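Uncharacterized protein (Parabacteroides merdae, PDB 4R7F) is of unknown function but has immunoglobulin-like beta-sandwich domains, the first related to a type 9 secretion system plug protein, consistent with a role linked to that system. Local coordinates at residues A[288-302]-A[332-346]. Residues are numbered along the deposited sequence; the frame is centred on the assembly and turned at random.
Sequences ADYYIVHFTLACDPL and QYEKAVLLKQGSYNY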
loop_
_atom_site.group_PDB
_atom_site.type_symbol
_atom_site.label_atom_id
_atom_site.label_comp_id
_atom_site.label_asym_id
_atom_site.label_seq_id
_atom_site.Cartn_x
_atom_site.Cartn_y
_atom_site.Cartn_z
ATOM N N ALA A 288 27.858 3.074 8.471
ATOM C CA ALA A 288 27.551 4.304 7.733
ATOM C C ALA A 288 28.240 5.487 8.378
ATOM O O ALA A 288 28.223 5.626 9.604
ATOM C CB ALA A 288 26.066 4.526 7.710
ATOM N N ASP A 289 28.849 6.325 7.556
ATOM C CA ASP A 289 29.599 7.485 8.030
ATOM C C ASP A 289 28.654 8.709 8.080
ATOM O O ASP A 289 27.507 8.625 7.625
ATOM C CB ASP A 289 30.799 7.721 7.069
ATOM C CG ASP A 289 31.934 8.496 7.709
ATOM O OD1 ASP A 289 31.737 9.039 8.829
ATOM O OD2 ASP A 289 33.024 8.578 7.087
ATOM N N TYR A 290 29.147 9.826 8.619
ATOM C CA TYR A 290 28.394 11.068 8.760
ATOM C C TYR A 290 29.121 12.064 7.894
ATOM O O TYR A 290 30.309 12.305 8.101
ATOM C CB TYR A 290 28.348 11.595 10.234
ATOM C CG TYR A 290 27.226 10.998 11.103
ATOM C CD1 TYR A 290 27.404 9.809 11.810
ATOM C CD2 TYR A 290 25.996 11.598 11.181
ATOM C CE1 TYR A 290 26.391 9.254 12.572
ATOM C CE2 TYR A 290 24.967 11.049 11.937
ATOM C CZ TYR A 290 25.157 9.887 12.627
ATOM O OH TYR A 290 24.120 9.377 13.367
ATOM N N TYR A 291 28.397 12.652 6.940
ATOM C CA TYR A 291 28.933 13.639 6.020
ATOM C C TYR A 291 28.152 14.933 6.234
ATOM O O TYR A 291 27.035 14.909 6.738
ATOM C CB TYR A 291 28.787 13.174 4.563
ATOM C CG TYR A 291 29.570 11.915 4.148
ATOM C CD1 TYR A 291 30.470 11.268 5.010
ATOM C CD2 TYR A 291 29.411 11.376 2.874
ATOM C CE1 TYR A 291 31.168 10.127 4.608
ATOM C CE2 TYR A 291 30.116 10.249 2.469
ATOM C CZ TYR A 291 30.997 9.627 3.333
ATOM O OH TYR A 291 31.681 8.498 2.924
ATOM N N ILE A 292 28.743 16.065 5.873
ATOM C CA ILE A 292 28.016 17.321 5.865
ATOM C C ILE A 292 27.235 17.378 4.576
ATOM O O ILE A 292 27.831 17.401 3.502
ATOM C CB ILE A 292 28.928 18.550 5.858
ATOM C CG1 ILE A 292 29.861 18.559 7.057
ATOM C CG2 ILE A 292 28.096 19.823 5.865
ATOM C CD1 ILE A 292 29.126 18.681 8.356
ATOM N N VAL A 293 25.908 17.409 4.661
ATOM C CA VAL A 293 25.115 17.529 3.440
ATOM C C VAL A 293 24.619 18.952 3.235
ATOM O O VAL A 293 24.092 19.547 4.150
ATOM C CB VAL A 293 23.967 16.544 3.449
ATOM C CG1 VAL A 293 23.191 16.616 2.151
ATOM C CG2 VAL A 293 24.521 15.149 3.714
ATOM N N HIS A 294 24.788 19.468 2.010
ATOM C CA HIS A 294 24.472 20.834 1.676
ATOM C C HIS A 294 23.243 20.898 0.808
ATOM O O HIS A 294 23.241 20.373 -0.317
ATOM C CB HIS A 294 25.609 21.517 0.914
ATOM C CG HIS A 294 26.889 21.569 1.667
ATOM N ND1 HIS A 294 27.291 22.675 2.383
ATOM C CD2 HIS A 294 27.862 20.645 1.826
ATOM C CE1 HIS A 294 28.449 22.426 2.957
ATOM N NE2 HIS A 294 28.807 21.195 2.651
ATOM N N PHE A 295 22.223 21.582 1.328
ATOM C CA PHE A 295 20.948 21.755 0.621
ATOM C C PHE A 295 20.881 23.154 0.074
ATOM O O PHE A 295 21.274 24.094 0.766
ATOM C CB PHE A 295 19.764 21.594 1.566
ATOM C CG PHE A 295 19.600 20.208 2.126
ATOM C CD1 PHE A 295 20.382 19.776 3.173
ATOM C CD2 PHE A 295 18.617 19.378 1.649
ATOM C CE1 PHE A 295 20.195 18.529 3.708
ATOM C CE2 PHE A 295 18.439 18.120 2.173
ATOM C CZ PHE A 295 19.224 17.698 3.207
ATOM N N THR A 296 20.325 23.283 -1.126
ATOM C CA THR A 296 20.193 24.556 -1.796
ATOM C C THR A 296 18.833 24.652 -2.433
ATOM O O THR A 296 18.480 23.770 -3.219
ATOM C CB THR A 296 21.267 24.706 -2.900
ATOM O OG1 THR A 296 22.566 24.680 -2.299
ATOM C CG2 THR A 296 21.120 26.009 -3.586
ATOM N N LEU A 297 18.069 25.700 -2.097
ATOM C CA LEU A 297 16.799 25.993 -2.767
ATOM C C LEU A 297 16.873 27.354 -3.434
ATOM O O LEU A 297 16.878 28.362 -2.760
ATOM C CB LEU A 297 15.622 25.935 -1.787
ATOM C CG LEU A 297 14.251 26.401 -2.320
ATOM C CD1 LEU A 297 13.765 25.504 -3.452
ATOM C CD2 LEU A 297 13.218 26.461 -1.213
ATOM N N ALA A 298 16.936 27.370 -4.766
ATOM C CA ALA A 298 17.105 28.615 -5.533
ATOM C C ALA A 298 15.765 29.254 -5.861
ATOM O O ALA A 298 15.054 28.777 -6.690
ATOM C CB ALA A 298 17.876 28.368 -6.821
ATOM N N CYS A 299 15.433 30.336 -5.178
ATOM C CA CYS A 299 14.260 31.109 -5.472
ATOM C C CYS A 299 14.475 32.380 -4.750
ATOM O O CYS A 299 15.429 32.491 -3.941
ATOM C CB CYS A 299 12.980 30.415 -5.019
ATOM S SG CYS A 299 12.919 29.983 -3.284
ATOM N N ASP A 300 13.633 33.351 -5.075
ATOM C CA ASP A 300 13.613 34.630 -4.371
ATOM C C ASP A 300 13.105 34.341 -2.993
ATOM O O ASP A 300 12.367 33.367 -2.838
ATOM C CB ASP A 300 12.624 35.568 -5.049
ATOM C CG ASP A 300 13.197 36.212 -6.313
ATOM O OD1 ASP A 300 14.428 36.091 -6.604
ATOM O OD2 ASP A 300 12.407 36.886 -6.983
ATOM N N PRO A 301 13.476 35.164 -1.991
ATOM C CA PRO A 301 12.975 34.817 -0.675
ATOM C C PRO A 301 11.463 35.044 -0.588
ATOM O O PRO A 301 10.935 36.027 -1.120
ATOM C CB PRO A 301 13.731 35.761 0.254
ATOM C CG PRO A 301 13.900 37.002 -0.571
ATOM C CD PRO A 301 14.165 36.470 -1.982
ATOM N N LEU A 302 10.788 34.125 0.089
ATOM C CA LEU A 302 9.378 34.219 0.302
ATOM C C LEU A 302 9.092 35.143 1.470
ATOM O O LEU A 302 9.628 34.956 2.562
ATOM C CB LEU A 302 8.759 32.845 0.567
ATOM C CG LEU A 302 8.576 31.913 -0.625
ATOM C CD1 LEU A 302 9.923 31.492 -1.158
ATOM C CD2 LEU A 302 7.826 30.661 -0.175
ATOM N N GLN A 332 19.535 32.209 -2.612
ATOM C CA GLN A 332 19.168 30.828 -2.325
ATOM C C GLN A 332 18.958 30.628 -0.856
ATOM O O GLN A 332 19.641 31.244 -0.034
ATOM C CB GLN A 332 20.283 29.912 -2.745
ATOM C CG GLN A 332 20.616 30.029 -4.226
ATOM C CD GLN A 332 21.819 29.210 -4.589
ATOM O OE1 GLN A 332 22.756 29.051 -3.790
ATOM N NE2 GLN A 332 21.813 28.692 -5.790
ATOM N N TYR A 333 18.015 29.768 -0.525
ATOM C CA TYR A 333 17.950 29.192 0.819
ATOM C C TYR A 333 19.034 28.109 0.874
ATOM O O TYR A 333 19.171 27.332 -0.061
ATOM C CB TYR A 333 16.561 28.600 1.069
ATOM C CG TYR A 333 15.429 29.617 1.248
ATOM C CD1 TYR A 333 15.159 30.165 2.493
ATOM C CD2 TYR A 333 14.625 29.983 0.200
ATOM C CE1 TYR A 333 14.160 31.085 2.680
ATOM C CE2 TYR A 333 13.590 30.876 0.368
ATOM C CZ TYR A 333 13.348 31.431 1.612
ATOM O OH TYR A 333 12.303 32.338 1.807
ATOM N N GLU A 334 19.821 28.077 1.943
ATOM C CA GLU A 334 20.901 27.126 2.066
ATOM C C GLU A 334 21.048 26.625 3.480
ATOM O O GLU A 334 20.884 27.372 4.425
ATOM C CB GLU A 334 22.232 27.745 1.623
ATOM C CG GLU A 334 22.319 28.034 0.121
ATOM C CD GLU A 334 23.699 28.516 -0.351
ATOM O OE1 GLU A 334 24.703 27.964 0.136
ATOM O OE2 GLU A 334 23.778 29.414 -1.242
ATOM N N LYS A 335 21.383 25.345 3.601
ATOM C CA LYS A 335 21.668 24.739 4.877
ATOM C C LYS A 335 22.644 23.546 4.761
ATOM O O LYS A 335 22.585 22.735 3.810
ATOM C CB LYS A 335 20.353 24.318 5.558
ATOM C CG LYS A 335 20.512 23.895 7.018
ATOM C CD LYS A 335 19.164 23.708 7.704
ATOM C CE LYS A 335 19.271 23.749 9.211
ATOM N NZ LYS A 335 19.164 25.128 9.739
ATOM N N ALA A 336 23.529 23.464 5.759
ATOM C CA ALA A 336 24.490 22.357 5.933
ATOM C C ALA A 336 23.991 21.533 7.076
ATOM O O ALA A 336 23.701 22.083 8.128
ATOM C CB ALA A 336 25.872 22.890 6.284
ATOM N N VAL A 337 23.893 20.224 6.884
ATOM C CA VAL A 337 23.410 19.331 7.931
ATOM C C VAL A 337 24.301 18.094 7.982
ATOM O O VAL A 337 24.536 17.442 6.969
ATOM C CB VAL A 337 21.976 18.859 7.584
ATOM C CG1 VAL A 337 21.398 18.026 8.719
ATOM C CG2 VAL A 337 21.118 20.059 7.271
ATOM N N LEU A 338 24.757 17.735 9.164
ATOM C CA LEU A 338 25.494 16.500 9.323
ATOM C C LEU A 338 24.504 15.330 9.427
ATOM O O LEU A 338 23.727 15.232 10.368
ATOM C CB LEU A 338 26.370 16.568 10.567
ATOM C CG LEU A 338 27.372 15.424 10.769
ATOM C CD1 LEU A 338 28.583 15.606 9.864
ATOM C CD2 LEU A 338 27.833 15.327 12.215
ATOM N N LEU A 339 24.612 14.439 8.454
ATOM C CA LEU A 339 23.720 13.326 8.223
ATOM C C LEU A 339 24.514 12.030 7.997
ATOM O O LEU A 339 25.597 12.013 7.359
ATOM C CB LEU A 339 22.852 13.595 6.976
ATOM C CG LEU A 339 21.823 14.728 7.126
ATOM C CD1 LEU A 339 21.124 15.022 5.816
ATOM C CD2 LEU A 339 20.797 14.378 8.182
ATOM N N LYS A 340 23.956 10.955 8.535
ATOM C CA LYS A 340 24.436 9.599 8.307
ATOM C C LYS A 340 24.021 9.137 6.928
ATOM O O LYS A 340 22.891 9.367 6.476
ATOM C CB LYS A 340 23.860 8.679 9.368
ATOM C CG LYS A 340 24.513 7.323 9.504
ATOM C CD LYS A 340 23.811 6.514 10.602
ATOM C CE LYS A 340 24.645 5.332 11.062
ATOM N NZ LYS A 340 24.307 4.917 12.447
ATOM N N GLN A 341 24.948 8.480 6.258
ATOM C CA GLN A 341 24.735 7.982 4.913
ATOM C C GLN A 341 23.472 7.141 4.753
ATOM O O GLN A 341 23.164 6.308 5.613
ATOM C CB GLN A 341 25.905 7.110 4.495
ATOM C CG GLN A 341 27.205 7.821 4.309
ATOM C CD GLN A 341 28.280 6.822 3.954
ATOM O OE1 GLN A 341 28.791 6.113 4.827
ATOM N NE2 GLN A 341 28.600 6.737 2.669
ATOM N N GLY A 342 22.802 7.323 3.614
ATOM C CA GLY A 342 21.574 6.595 3.304
ATOM C C GLY A 342 20.726 7.275 2.227
ATOM O O GLY A 342 21.217 8.142 1.490
ATOM N N SER A 343 19.454 6.869 2.151
ATOM C CA SER A 343 18.445 7.470 1.256
ATOM C C SER A 343 17.544 8.332 2.086
ATOM O O SER A 343 16.961 7.856 3.067
ATOM C CB SER A 343 17.576 6.404 0.561
ATOM O OG SER A 343 18.378 5.420 -0.065
ATOM N N TYR A 344 17.398 9.585 1.680
ATOM C CA TYR A 344 16.559 10.550 2.419
ATOM C C TYR A 344 15.415 11.090 1.575
ATOM O O TYR A 344 15.626 11.497 0.425
ATOM C CB TYR A 344 17.422 11.720 2.940
ATOM C CG TYR A 344 18.315 11.346 4.125
ATOM C CD1 TYR A 344 19.479 10.575 3.954
ATOM C CD2 TYR A 344 18.007 11.779 5.426
ATOM C CE1 TYR A 344 20.286 10.236 5.035
ATOM C CE2 TYR A 344 18.796 11.431 6.501
ATOM C CZ TYR A 344 19.930 10.651 6.303
ATOM O OH TYR A 344 20.701 10.331 7.392
ATOM N N ASN A 345 14.208 11.090 2.145
ATOM C CA ASN A 345 13.135 11.959 1.660
ATOM C C ASN A 345 13.237 13.325 2.371
ATOM O O ASN A 345 13.568 13.407 3.556
ATOM C CB ASN A 345 11.742 11.415 2.010
ATOM C CG ASN A 345 11.303 10.189 1.201
ATOM O OD1 ASN A 345 10.116 9.908 1.147
ATOM N ND2 ASN A 345 12.220 9.447 0.620
ATOM N N TYR A 346 12.848 14.386 1.685
ATOM C CA TYR A 346 12.824 15.698 2.282
ATOM C C TYR A 346 11.956 16.642 1.475
ATOM O O TYR A 346 11.661 16.382 0.325
ATOM C CB TYR A 346 14.254 16.275 2.436
ATOM C CG TYR A 346 14.952 16.678 1.143
ATOM C CD1 TYR A 346 15.585 15.747 0.327
ATOM C CD2 TYR A 346 15.003 18.007 0.754
ATOM C CE1 TYR A 346 16.246 16.157 -0.848
ATOM C CE2 TYR A 346 15.643 18.409 -0.407
ATOM C CZ TYR A 346 16.252 17.493 -1.216
ATOM O OH TYR A 346 16.893 17.957 -2.359
HETATM O O HOH W 1 24.068 24.827 0.555
HETATM O O HOH W 2 11.014 33.180 3.831
#
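Two neighbouring antiparallel strands of an immunoglobulin-like beta-sandwich, 290-298 and 332-340, pair here, and the chain then turns at Gly342 into strand 342-352 of the facing sheet. The segment axes approach to 4.4 Å at 152°, and hydrogen-bonded pairs run from Tyr291 with Leu339 to Leu297 with Tyr333. At the turn the ladder is prolonged by a side chain: Gln341 OE1 receives Asp289 N at 2.7 Å in the plane of its carbonyl, on a lone pair, while Gln341 N donates to Asp289 O. The same glutamine lays CG over the Tyr291 ring, its amide stacked on the ring and tilted only modestly from it. Lys340 CB sits over one face of Tyr290, 3.8 Å from the ring centroid, and both polar ends reach Asp44, Lys340 NZ by a salt bridge and Tyr290 OH by a hydrogen bond. Replacing Tyr290 by alanine takes away the ring that Lys340 CB rests on and would probably uncover its methylenes and leave Asp44 with one partner fewer. Between the sheets, Phe295 directs its edge at the face of Tyr346, with planes at 80° and centroids 5.0 Å apart; chi1 of 71° places the Tyr346 ring between its own N and carbonyl carbon, and Phe295 CE2 lies above its centre. Leu309 of strand 305-310 touches both side chains. At the far end Tyr333 extends past Leu297 to the loop after strand 290-298, meeting Cys299 SG at the ring edge, 3.8 Å from CE2. Its hydroxyl is gripped twice: Tyr333 OH accepts Leu302 N at 2.9 Å and donates to a water that in turn donates to Leu302 O.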